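Local coordinates for protein ORF98 PTP-2 (Cydia pomonella granulosis virus, PDB 6I28) that probably removes phosphate from tyrosine and serine/threonine residues of proteins, as a dual-specificity phosphatase, a family with members that act on MAP kinases, at residues A[82-93]-A[114-122]; A[40-50]-A[59-70]. One frame throughout, in Å; residues are numbered along the deposited sequence.

In the fold
Both contacts belong to the dual-specificity phosphatase domain, with centres about 14 Å apart. Contact 2 pairs strand 41-46 with strand 64-68, an outermost strand of the main sheet; contact 1 crosses helix 82-95 with helix 110-123. Helix 82-95 bridges them: L85 and Y88 lie on V43 and L65, Y88 OH probably hydrogen-bonds G62 O (2.7 Å), and K92 NZ forms a salt bridge with D63 OD1 (2.8 Å). The phosphatase signature runs from H103, ending strand 100-103, into helix 110-123, whose first residue, R110, forms a salt bridge with D47 of contact 2. A bound calcium ion lies about 6 Å from the D47 side chain, but about 12 Å from that of L114.

Contact 1. Residues A[82-93]-A[114-122]; sequences LEMLFNYLWLKI and LAIYYIMRT
L114 opens the 114-122 side by meeting three leucines of helix 82-93. Its CD1 rests 3.8 Å from L85 CB, its branched end meets that of L89 tip to tip, and L82 slides past in the opposite direction. I102 of strand 100-103 also touches L114, so this end of the crossing closes on the sheet. One turn on, the Y117 ring takes a leucine methyl squarely on one face, L82 CD2 standing 3.7 Å from the ring centroid in a CH-pi contact. Y118 is a knob among F86, L89, W90 and I93. With CG anti to the backbone N (chi1 -175°), its ring runs along helix 82-93; CD1 comes within 3.5 Å of F86 CE1, and the hydroxyl end reaches I93 CD1. F86 is the reciprocal knob, held by Y117, Y118, R121 and T122, and the three aromatic rings form a cluster in which F86 meets both tyrosines obliquely. R121 stretches its chain over the F86 ring. CD makes a CH-pi contact near the ring centre, and the guanidinium then lies flat on the same ring, 3.9 Å between centres with planes 19° apart. Its far end grips E83 with two nitrogens: NH1 donates to OE1 (2.8 Å) and NH2 to OE2 (3.0 Å), both on the syn side though tilted out of the carboxylate plane. NH1 of R121 also donates to Y117 OH, which bonds E168 as well, and a water donates to both E83 OE1 and that hydroxyl. T122 CG2 fills in beside F86 and at the edge of the W90 ring, while T122 OG1 turns back to Y118 O. With a carboxylate at its end and a ring beneath it, the R121 guanidinium is restrained in both position and rotation, and its charge is probably largely balanced by E83 at the exposed margin of a largely apolar crossing.

Contact 2. Residues A[40-50]-A[59-70]; sequences GCVVSLIDSDV and LPDGDHLHVHCE
Strands 41-46 and 64-68 run parallel, their axes 4.7 Å apart at closest approach and 12° from parallel, joined by backbone hydrogen bonds that begin with V42 N to D63 O, just ahead of the second strand, and continue with L65 N to V42 O, S44 N to L65 O and V67 N to S44 O. The pairing slackens further on, where C69 N makes only a weak bond to I46 O. Before it begins, a water donates to both G40 O and D63 OD2; the D63 carboxylate also takes a salt bridge from K98. On the face carrying V42, S44 and H64, the imidazole of H64 bends across to the neighbouring strand. Its CG lies anti to the backbone N (chi1 -167°), which carries NE2 to 2.8 Å from S44 OG; the hydroxyl meets the ring near its plane and bonds H103 of strand 100-103 too. V42 CB stands over one face of this imidazole in a CH-pi contact, while its methyl CG2 packs 3.6 Å from L59 CD1. The two strands and helix 51-57 between them make a beta-alpha-beta unit of the phosphatase sheet, with the helix over this face: L57 touches V42 and H64, and I53 touches I46 and H64. H66 lies on the same face, flanked on both sides of its ring. V50 CB sits over the centre, 3.8 Å from the centroid, and the backbone N of H68 lies above the opposite face; NE2, at the ring edge, makes a weak bond to I46 O (3.4 Å). On the other face of the sheet, L45 CD2 packs 3.9 Å from V67 CB, the two side chains pointing the same way, and C69 SG comes as close to L45 CB. At the far end D47 CB meets E70 CG at 4.0 Å, while R110 NH1 donates to C69 O.

Contact 1. Residues A[82-93]-A[114-122]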
loop_
_atom_site.group_PDB
_atom_site.type_symbol
_atom_site.label_atom_id
_atom_site.label_comp_id
_atom_site.label_asym_id
_atom_site.label_seq_id
_atom_site.Cartn_x
_atom_site.Cartn_y
_atom_site.Cartn_z
ATOM N N LEU A 82 -8.804 -5.166 3.065
ATOM C CA LEU A 82 -8.604 -3.852 2.466
ATOM C C LEU A 82 -9.146 -2.726 3.334
ATOM O O LEU A 82 -8.454 -1.722 3.534
ATOM C CB LEU A 82 -9.243 -3.811 1.093
ATOM C CG LEU A 82 -8.796 -2.710 0.169
ATOM C CD1 LEU A 82 -7.296 -2.765 -0.138
ATOM C CD2 LEU A 82 -9.627 -2.770 -1.102
ATOM N N GLU A 83 -10.310 -2.919 3.949
ATOM C CA GLU A 83 -10.908 -1.868 4.781
ATOM C C GLU A 83 -10.070 -1.612 6.027
ATOM O O GLU A 83 -9.726 -0.461 6.317
ATOM C CB GLU A 83 -12.333 -2.222 5.170
ATOM C CG GLU A 83 -12.985 -1.121 5.969
ATOM C CD GLU A 83 -13.348 0.084 5.142
ATOM O OE1 GLU A 83 -13.358 -0.041 3.899
ATOM O OE2 GLU A 83 -13.633 1.154 5.751
ATOM N N MET A 84 -9.681 -2.665 6.740
ATOM C CA MET A 84 -8.808 -2.516 7.901
ATOM C C MET A 84 -7.491 -1.847 7.508
ATOM O O MET A 84 -7.027 -0.899 8.152
ATOM C CB MET A 84 -8.568 -3.897 8.537
ATOM C CG MET A 84 -7.701 -3.907 9.792
ATOM S SD MET A 84 -5.923 -3.832 9.364
ATOM C CE MET A 84 -5.635 -5.512 8.780
ATOM N N LEU A 85 -6.911 -2.244 6.377
ATOM C CA LEU A 85 -5.650 -1.650 5.966
ATOM C C LEU A 85 -5.817 -0.170 5.651
ATOM O O LEU A 85 -4.994 0.662 6.027
ATOM C CB LEU A 85 -5.121 -2.389 4.743
ATOM C CG LEU A 85 -4.501 -3.761 5.079
ATOM C CD1 LEU A 85 -4.372 -4.572 3.814
ATOM C CD2 LEU A 85 -3.118 -3.603 5.791
ATOM N N PHE A 86 -6.850 0.166 4.892
ATOM C CA PHE A 86 -7.129 1.572 4.627
ATOM C C PHE A 86 -7.240 2.410 5.889
ATOM O O PHE A 86 -6.643 3.498 5.980
ATOM C CB PHE A 86 -8.383 1.761 3.780
ATOM C CG PHE A 86 -8.704 3.216 3.523
ATOM C CD1 PHE A 86 -8.090 3.910 2.500
ATOM C CD2 PHE A 86 -9.520 3.923 4.391
ATOM C CE1 PHE A 86 -8.344 5.215 2.318
ATOM C CE2 PHE A 86 -9.747 5.246 4.202
ATOM C CZ PHE A 86 -9.203 5.865 3.110
ATOM N N ASN A 87 -8.015 1.926 6.864
ATOM C CA ASN A 87 -8.231 2.661 8.102
ATOM C C ASN A 87 -6.957 2.781 8.892
ATOM O O ASN A 87 -6.694 3.836 9.478
ATOM C CB ASN A 87 -9.298 1.985 8.900
ATOM C CG ASN A 87 -10.642 2.201 8.316
ATOM O OD1 ASN A 87 -10.920 3.252 7.779
ATOM N ND2 ASN A 87 -11.498 1.200 8.411
ATOM N N TYR A 88 -6.105 1.749 8.873
ATOM C CA TYR A 88 -4.797 1.864 9.503
ATOM C C TYR A 88 -3.969 2.977 8.872
ATOM O O TYR A 88 -3.426 3.866 9.552
ATOM C CB TYR A 88 -4.081 0.542 9.410
ATOM C CG TYR A 88 -2.745 0.512 10.083
ATOM C CD1 TYR A 88 -2.631 0.288 11.460
ATOM C CD2 TYR A 88 -1.580 0.728 9.365
ATOM C CE1 TYR A 88 -1.405 0.254 12.028
ATOM C CE2 TYR A 88 -0.347 0.678 9.954
ATOM C CZ TYR A 88 -0.254 0.431 11.301
ATOM O OH TYR A 88 1.018 0.424 11.837
ATOM N N LEU A 89 -3.913 2.995 7.532
ATOM C CA LEU A 89 -3.153 4.065 6.896
ATOM C C LEU A 89 -3.729 5.437 7.254
ATOM O O LEU A 89 -2.990 6.371 7.563
ATOM C CB LEU A 89 -3.202 3.855 5.399
ATOM C CG LEU A 89 -2.429 2.618 4.879
ATOM C CD1 LEU A 89 -2.862 2.449 3.401
ATOM C CD2 LEU A 89 -0.962 2.724 4.990
ATOM N N TRP A 90 -5.050 5.582 7.157
ATOM C CA TRP A 90 -5.707 6.859 7.406
ATOM C C TRP A 90 -5.416 7.348 8.835
ATOM O O TRP A 90 -5.031 8.503 9.035
ATOM C CB TRP A 90 -7.194 6.711 7.105
ATOM C CG TRP A 90 -7.809 8.090 6.836
ATOM C CD1 TRP A 90 -7.959 8.710 5.595
ATOM C CD2 TRP A 90 -8.274 9.002 7.789
ATOM N NE1 TRP A 90 -8.500 9.929 5.749
ATOM C CE2 TRP A 90 -8.710 10.147 7.091
ATOM C CE3 TRP A 90 -8.376 8.970 9.179
ATOM C CZ2 TRP A 90 -9.222 11.236 7.726
ATOM C CZ3 TRP A 90 -8.878 10.042 9.801
ATOM C CH2 TRP A 90 -9.303 11.177 9.086
ATOM N N LEU A 91 -5.442 6.451 9.811
ATOM C CA LEU A 91 -5.240 6.879 11.181
ATOM C C LEU A 91 -3.771 7.200 11.473
ATOM O O LEU A 91 -3.487 8.133 12.258
ATOM C CB LEU A 91 -5.787 5.807 12.133
ATOM C CG LEU A 91 -7.295 5.545 12.045
ATOM C CD1 LEU A 91 -7.678 4.200 12.698
ATOM C CD2 LEU A 91 -8.078 6.710 12.702
ATOM N N LYS A 92 -2.838 6.457 10.865
ATOM C CA LYS A 92 -1.413 6.768 11.017
ATOM C C LYS A 92 -1.054 8.062 10.322
ATOM O O LYS A 92 -0.280 8.869 10.846
ATOM C CB LYS A 92 -0.569 5.625 10.499
ATOM C CG LYS A 92 -0.633 4.374 11.448
ATOM C CD LYS A 92 -0.125 4.572 12.896
ATOM C CE LYS A 92 -0.370 3.315 13.701
ATOM N NZ LYS A 92 0.174 3.503 15.086
ATOM N N ILE A 93 -1.612 8.293 9.145
ATOM C CA ILE A 93 -1.278 9.504 8.414
ATOM C C ILE A 93 -1.948 10.720 9.044
ATOM O O ILE A 93 -1.272 11.689 9.384
ATOM C CB ILE A 93 -1.633 9.325 6.938
ATOM C CG1 ILE A 93 -0.681 8.285 6.331
ATOM C CG2 ILE A 93 -1.552 10.616 6.199
ATOM C CD1 ILE A 93 -1.195 7.727 5.030
ATOM N N LEU A 114 -2.357 -1.664 -2.494
ATOM C CA LEU A 114 -2.840 -0.882 -1.360
ATOM C C LEU A 114 -2.554 0.605 -1.495
ATOM O O LEU A 114 -3.399 1.430 -1.095
ATOM C CB LEU A 114 -2.257 -1.416 -0.050
ATOM C CG LEU A 114 -2.629 -0.738 1.276
ATOM C CD1 LEU A 114 -4.126 -0.729 1.458
ATOM C CD2 LEU A 114 -1.920 -1.411 2.461
ATOM N N ALA A 115 -1.365 0.971 -1.982
ATOM C CA ALA A 115 -1.046 2.384 -2.186
ATOM C C ALA A 115 -2.019 3.024 -3.160
ATOM O O ALA A 115 -2.555 4.117 -2.891
ATOM C CB ALA A 115 0.385 2.519 -2.664
ATOM N N ILE A 116 -2.319 2.335 -4.258
ATOM C CA ILE A 116 -3.209 2.879 -5.276
ATOM C C ILE A 116 -4.588 3.058 -4.677
ATOM O O ILE A 116 -5.247 4.069 -4.904
ATOM C CB ILE A 116 -3.225 1.970 -6.523
ATOM C CG1 ILE A 116 -1.901 2.032 -7.303
ATOM C CG2 ILE A 116 -4.424 2.314 -7.467
ATOM C CD1 ILE A 116 -1.795 1.117 -8.549
ATOM N N TYR A 117 -5.029 2.098 -3.868
ATOM C CA TYR A 117 -6.362 2.174 -3.288
ATOM C C TYR A 117 -6.453 3.312 -2.277
ATOM O O TYR A 117 -7.447 4.062 -2.252
ATOM C CB TYR A 117 -6.705 0.866 -2.582
ATOM C CG TYR A 117 -8.082 0.908 -1.917
ATOM C CD1 TYR A 117 -9.208 1.149 -2.618
ATOM C CD2 TYR A 117 -8.213 0.711 -0.563
ATOM C CE1 TYR A 117 -10.484 1.182 -2.016
ATOM C CE2 TYR A 117 -9.438 0.740 0.089
ATOM C CZ TYR A 117 -10.582 0.985 -0.626
ATOM O OH TYR A 117 -11.830 1.024 -0.025
ATOM N N TYR A 118 -5.430 3.461 -1.427
ATOM C CA TYR A 118 -5.391 4.613 -0.564
ATOM C C TYR A 118 -5.511 5.915 -1.311
ATOM O O TYR A 118 -6.270 6.787 -0.887
ATOM C CB TYR A 118 -4.140 4.602 0.316
ATOM C CG TYR A 118 -4.131 5.713 1.304
ATOM C CD1 TYR A 118 -4.842 5.570 2.487
ATOM C CD2 TYR A 118 -3.496 6.941 1.066
ATOM C CE1 TYR A 118 -4.900 6.554 3.401
ATOM C CE2 TYR A 118 -3.532 7.953 2.057
ATOM C CZ TYR A 118 -4.270 7.746 3.205
ATOM O OH TYR A 118 -4.389 8.690 4.205
ATOM N N ILE A 119 -4.862 6.046 -2.488
ATOM C CA ILE A 119 -4.960 7.287 -3.249
ATOM C C ILE A 119 -6.316 7.430 -3.940
ATOM O O ILE A 119 -6.884 8.524 -3.966
ATOM C CB ILE A 119 -3.758 7.313 -4.232
ATOM C CG1 ILE A 119 -2.438 7.504 -3.436
ATOM C CG2 ILE A 119 -3.921 8.386 -5.323
ATOM C CD1 ILE A 119 -1.209 7.518 -4.285
ATOM N N MET A 120 -6.859 6.325 -4.489
ATOM C CA MET A 120 -8.197 6.330 -5.045
ATOM C C MET A 120 -9.221 6.804 -4.037
ATOM O O MET A 120 -10.032 7.680 -4.332
ATOM C CB MET A 120 -8.595 4.928 -5.523
ATOM C CG MET A 120 -7.796 4.365 -6.638
ATOM S SD MET A 120 -8.200 2.644 -6.948
ATOM C CE MET A 120 -9.972 2.725 -7.116
ATOM N N ARG A 121 -9.113 6.347 -2.802
ATOM C CA ARG A 121 -10.184 6.605 -1.873
ATOM C C ARG A 121 -10.044 7.947 -1.149
ATOM O O ARG A 121 -11.047 8.627 -0.897
ATOM C CB ARG A 121 -10.239 5.468 -0.838
ATOM C CG ARG A 121 -11.302 5.673 0.220
ATOM C CD ARG A 121 -11.602 4.363 0.921
ATOM N NE ARG A 121 -12.260 4.520 2.215
ATOM C CZ ARG A 121 -12.665 3.494 2.979
ATOM N NH1 ARG A 121 -12.516 2.251 2.574
ATOM N NH2 ARG A 121 -13.227 3.718 4.152
ATOM N N THR A 122 -8.827 8.366 -0.838
ATOM C CA THR A 122 -8.645 9.674 -0.230
ATOM C C THR A 122 -8.856 10.804 -1.244
ATOM O O THR A 122 -9.268 11.912 -0.871
ATOM C CB THR A 122 -7.249 9.803 0.420
ATOM O OG1 THR A 122 -6.173 9.597 -0.518
ATOM C CG2 THR A 122 -7.098 8.837 1.655
HETATM O O HOH W 1 -12.194 -1.091 1.611
#

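Contact 2. Residues A[40-50]-A[59-70]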
loop_
_atom_site.group_PDB
_atom_site.type_symbol
_atom_site.label_atom_id
_atom_site.label_comp_id
_atom_site.label_asym_id
_atom_site.label_seq_id
_atom_site.Cartn_x
_atom_site.Cartn_y
_atom_site.Cartn_z
ATOM N N GLY A 40 7.576 6.414 9.601
ATOM C CA GLY A 40 7.012 6.236 10.923
ATOM C C GLY A 40 6.287 4.929 11.134
ATOM O O GLY A 40 6.078 4.508 12.285
ATOM N N CYS A 41 5.918 4.253 10.058
ATOM C CA CYS A 41 5.061 3.074 10.117
ATOM C C CYS A 41 5.345 2.230 8.877
ATOM O O CYS A 41 5.741 2.733 7.835
ATOM C CB CYS A 41 3.622 3.608 10.308
ATOM S SG CYS A 41 2.306 2.767 9.668
ATOM N N VAL A 42 5.201 0.940 9.047
ATOM C CA VAL A 42 5.482 -0.046 8.026
ATOM C C VAL A 42 4.302 -0.999 7.935
ATOM O O VAL A 42 3.837 -1.514 8.945
ATOM C CB VAL A 42 6.783 -0.803 8.323
ATOM C CG1 VAL A 42 6.969 -1.840 7.254
ATOM C CG2 VAL A 42 7.983 0.119 8.394
ATOM N N VAL A 43 3.814 -1.243 6.722
ATOM C CA VAL A 43 2.815 -2.273 6.466
ATOM C C VAL A 43 3.491 -3.346 5.613
ATOM O O VAL A 43 3.824 -3.109 4.433
ATOM C CB VAL A 43 1.568 -1.721 5.743
ATOM C CG1 VAL A 43 0.562 -2.797 5.421
ATOM C CG2 VAL A 43 0.962 -0.623 6.572
ATOM N N SER A 44 3.515 -4.536 6.105
ATOM C CA SER A 44 4.171 -5.680 5.460
ATOM C C SER A 44 3.073 -6.573 4.897
ATOM O O SER A 44 2.301 -7.209 5.647
ATOM C CB SER A 44 5.048 -6.459 6.450
ATOM O OG SER A 44 6.140 -5.734 6.981
ATOM N N LEU A 45 3.011 -6.672 3.582
ATOM C CA LEU A 45 2.041 -7.498 2.873
ATOM C C LEU A 45 2.837 -8.637 2.235
ATOM O O LEU A 45 3.254 -8.577 1.069
ATOM C CB LEU A 45 1.333 -6.686 1.860
ATOM C CG LEU A 45 0.520 -5.514 2.379
ATOM C CD1 LEU A 45 -0.130 -4.872 1.150
ATOM C CD2 LEU A 45 -0.426 -5.885 3.414
ATOM N N ILE A 46 3.106 -9.668 3.028
ATOM C CA ILE A 46 3.971 -10.759 2.601
ATOM C C ILE A 46 3.407 -12.107 3.024
ATOM O O ILE A 46 2.632 -12.212 3.974
ATOM C CB ILE A 46 5.419 -10.619 3.131
ATOM C CG1 ILE A 46 5.443 -10.658 4.666
ATOM C CG2 ILE A 46 6.044 -9.291 2.692
ATOM C CD1 ILE A 46 6.790 -10.491 5.290
ATOM N N ASP A 47 3.839 -13.139 2.282
ATOM C CA ASP A 47 3.493 -14.532 2.560
ATOM C C ASP A 47 4.628 -15.253 3.275
ATOM O O ASP A 47 4.468 -16.412 3.646
ATOM C CB ASP A 47 3.161 -15.265 1.221
ATOM C CG ASP A 47 4.296 -15.195 0.175
ATOM O OD1 ASP A 47 4.511 -14.106 -0.413
ATOM O OD2 ASP A 47 4.911 -16.277 -0.105
ATOM N N SER A 48 5.762 -14.576 3.493
ATOM C CA SER A 48 6.903 -15.120 4.214
ATOM C C SER A 48 6.804 -14.733 5.688
ATOM O O SER A 48 5.837 -14.102 6.124
ATOM C CB SER A 48 8.212 -14.633 3.586
ATOM O OG SER A 48 8.351 -13.217 3.552
ATOM N N ASP A 49 7.815 -15.110 6.468
ATOM C CA ASP A 49 7.819 -14.832 7.900
ATOM C C ASP A 49 8.121 -13.359 8.163
ATOM O O ASP A 49 9.139 -12.845 7.687
ATOM C CB ASP A 49 8.869 -15.700 8.585
ATOM C CG ASP A 49 8.714 -15.740 10.094
ATOM O OD1 ASP A 49 7.876 -14.985 10.646
ATOM O OD2 ASP A 49 9.451 -16.541 10.721
ATOM N N VAL A 50 7.240 -12.689 8.934
ATOM C CA VAL A 50 7.429 -11.267 9.213
ATOM C C VAL A 50 8.164 -10.952 10.525
ATOM O O VAL A 50 8.697 -9.839 10.674
ATOM C CB VAL A 50 6.081 -10.515 9.257
ATOM C CG1 VAL A 50 5.403 -10.645 10.626
ATOM C CG2 VAL A 50 6.264 -9.023 8.913
ATOM N N LEU A 59 9.971 -1.176 15.562
ATOM C CA LEU A 59 9.180 0.032 15.668
ATOM C C LEU A 59 8.299 -0.066 16.885
ATOM O O LEU A 59 8.089 -1.168 17.403
ATOM C CB LEU A 59 8.350 0.248 14.409
ATOM C CG LEU A 59 9.143 0.445 13.126
ATOM C CD1 LEU A 59 8.334 0.169 11.954
ATOM C CD2 LEU A 59 9.673 1.872 13.037
ATOM N N PRO A 60 7.760 1.055 17.365
ATOM C CA PRO A 60 6.920 0.981 18.581
ATOM C C PRO A 60 5.681 0.154 18.278
ATOM O O PRO A 60 5.242 -0.000 17.116
ATOM C CB PRO A 60 6.556 2.431 18.870
ATOM C CG PRO A 60 7.763 3.245 18.236
ATOM C CD PRO A 60 8.090 2.442 16.968
ATOM N N ASP A 61 5.120 -0.395 19.340
ATOM C CA ASP A 61 3.891 -1.163 19.247
ATOM C C ASP A 61 2.856 -0.385 18.456
ATOM O O ASP A 61 2.565 0.776 18.767
ATOM C CB ASP A 61 3.341 -1.467 20.642
ATOM C CG ASP A 61 4.169 -2.492 21.391
ATOM O OD1 ASP A 61 4.778 -3.384 20.747
ATOM O OD2 ASP A 61 4.199 -2.409 22.622
ATOM N N GLY A 62 2.317 -1.013 17.425
ATOM C CA GLY A 62 1.281 -0.436 16.667
ATOM C C GLY A 62 1.748 0.219 15.403
ATOM O O GLY A 62 0.930 0.516 14.551
ATOM N N ASP A 63 3.051 0.463 15.275
ATOM C CA ASP A 63 3.589 1.109 14.083
ATOM C C ASP A 63 4.107 0.125 13.061
ATOM O O ASP A 63 4.553 0.560 11.974
ATOM C CB ASP A 63 4.690 2.115 14.424
ATOM C CG ASP A 63 4.167 3.340 15.159
ATOM O OD1 ASP A 63 2.953 3.630 15.090
ATOM O OD2 ASP A 63 4.963 3.984 15.857
ATOM N N HIS A 64 3.894 -1.162 13.265
ATOM C CA HIS A 64 4.248 -2.166 12.260
ATOM C C HIS A 64 3.113 -3.172 12.173
ATOM O O HIS A 64 2.847 -3.899 13.135
ATOM C CB HIS A 64 5.561 -2.849 12.597
ATOM C CG HIS A 64 6.119 -3.650 11.469
ATOM N ND1 HIS A 64 7.435 -4.063 11.426
ATOM C CD2 HIS A 64 5.538 -4.108 10.335
ATOM C CE1 HIS A 64 7.632 -4.735 10.304
ATOM N NE2 HIS A 64 6.497 -4.776 9.627
ATOM N N LEU A 65 2.420 -3.161 11.051
ATOM C CA LEU A 65 1.296 -4.012 10.732
ATOM C C LEU A 65 1.688 -5.024 9.667
ATOM O O LEU A 65 2.292 -4.672 8.658
ATOM C CB LEU A 65 0.145 -3.168 10.191
ATOM C CG LEU A 65 -1.177 -3.850 9.822
ATOM C CD1 LEU A 65 -1.628 -4.558 11.082
ATOM C CD2 LEU A 65 -2.251 -2.904 9.350
ATOM N N HIS A 66 1.252 -6.250 9.846
ATOM C CA HIS A 66 1.463 -7.347 8.911
ATOM C C HIS A 66 0.118 -7.946 8.538
ATOM O O HIS A 66 -0.684 -8.256 9.417
ATOM C CB HIS A 66 2.348 -8.440 9.552
ATOM C CG HIS A 66 2.430 -9.703 8.756
ATOM N ND1 HIS A 66 2.165 -10.949 9.292
ATOM C CD2 HIS A 66 2.727 -9.916 7.451
ATOM C CE1 HIS A 66 2.308 -11.876 8.361
ATOM N NE2 HIS A 66 2.636 -11.271 7.232
ATOM N N VAL A 67 -0.117 -8.156 7.244
ATOM C CA VAL A 67 -1.174 -9.035 6.771
ATOM C C VAL A 67 -0.530 -10.140 5.933
ATOM O O VAL A 67 0.140 -9.847 4.928
ATOM C CB VAL A 67 -2.236 -8.295 5.928
ATOM C CG1 VAL A 67 -3.226 -9.307 5.392
ATOM C CG2 VAL A 67 -2.965 -7.244 6.733
ATOM N N HIS A 68 -0.730 -11.389 6.333
ATOM C CA HIS A 68 -0.287 -12.516 5.536
ATOM C C HIS A 68 -1.174 -12.662 4.308
ATOM O O HIS A 68 -2.372 -12.964 4.432
ATOM C CB HIS A 68 -0.356 -13.788 6.362
ATOM C CG HIS A 68 0.151 -14.994 5.648
ATOM N ND1 HIS A 68 -0.634 -15.741 4.787
ATOM C CD2 HIS A 68 1.359 -15.603 5.686
ATOM C CE1 HIS A 68 0.074 -16.750 4.317
ATOM N NE2 HIS A 68 1.280 -16.699 4.860
ATOM N N CYS A 69 -0.604 -12.466 3.125
ATOM C CA CYS A 69 -1.391 -12.555 1.903
ATOM C C CYS A 69 -0.476 -12.934 0.753
ATOM O O CYS A 69 0.676 -12.504 0.688
ATOM C CB CYS A 69 -2.108 -11.245 1.536
ATOM S SG CYS A 69 -1.007 -9.754 1.577
ATOM N N GLU A 70 -1.021 -13.707 -0.166
ATOM C CA GLU A 70 -0.348 -14.134 -1.383
ATOM C C GLU A 70 -0.739 -13.221 -2.539
ATOM O O GLU A 70 -1.714 -12.462 -2.465
ATOM C CB GLU A 70 -0.705 -15.590 -1.711
ATOM C CG GLU A 70 -0.050 -16.553 -0.761
ATOM C CD GLU A 70 -0.615 -17.919 -0.913
ATOM O OE1 GLU A 70 -0.940 -18.280 -2.062
ATOM O OE2 GLU A 70 -0.752 -18.632 0.101
HETATM O O HOH W 2 7.037 5.178 14.729
#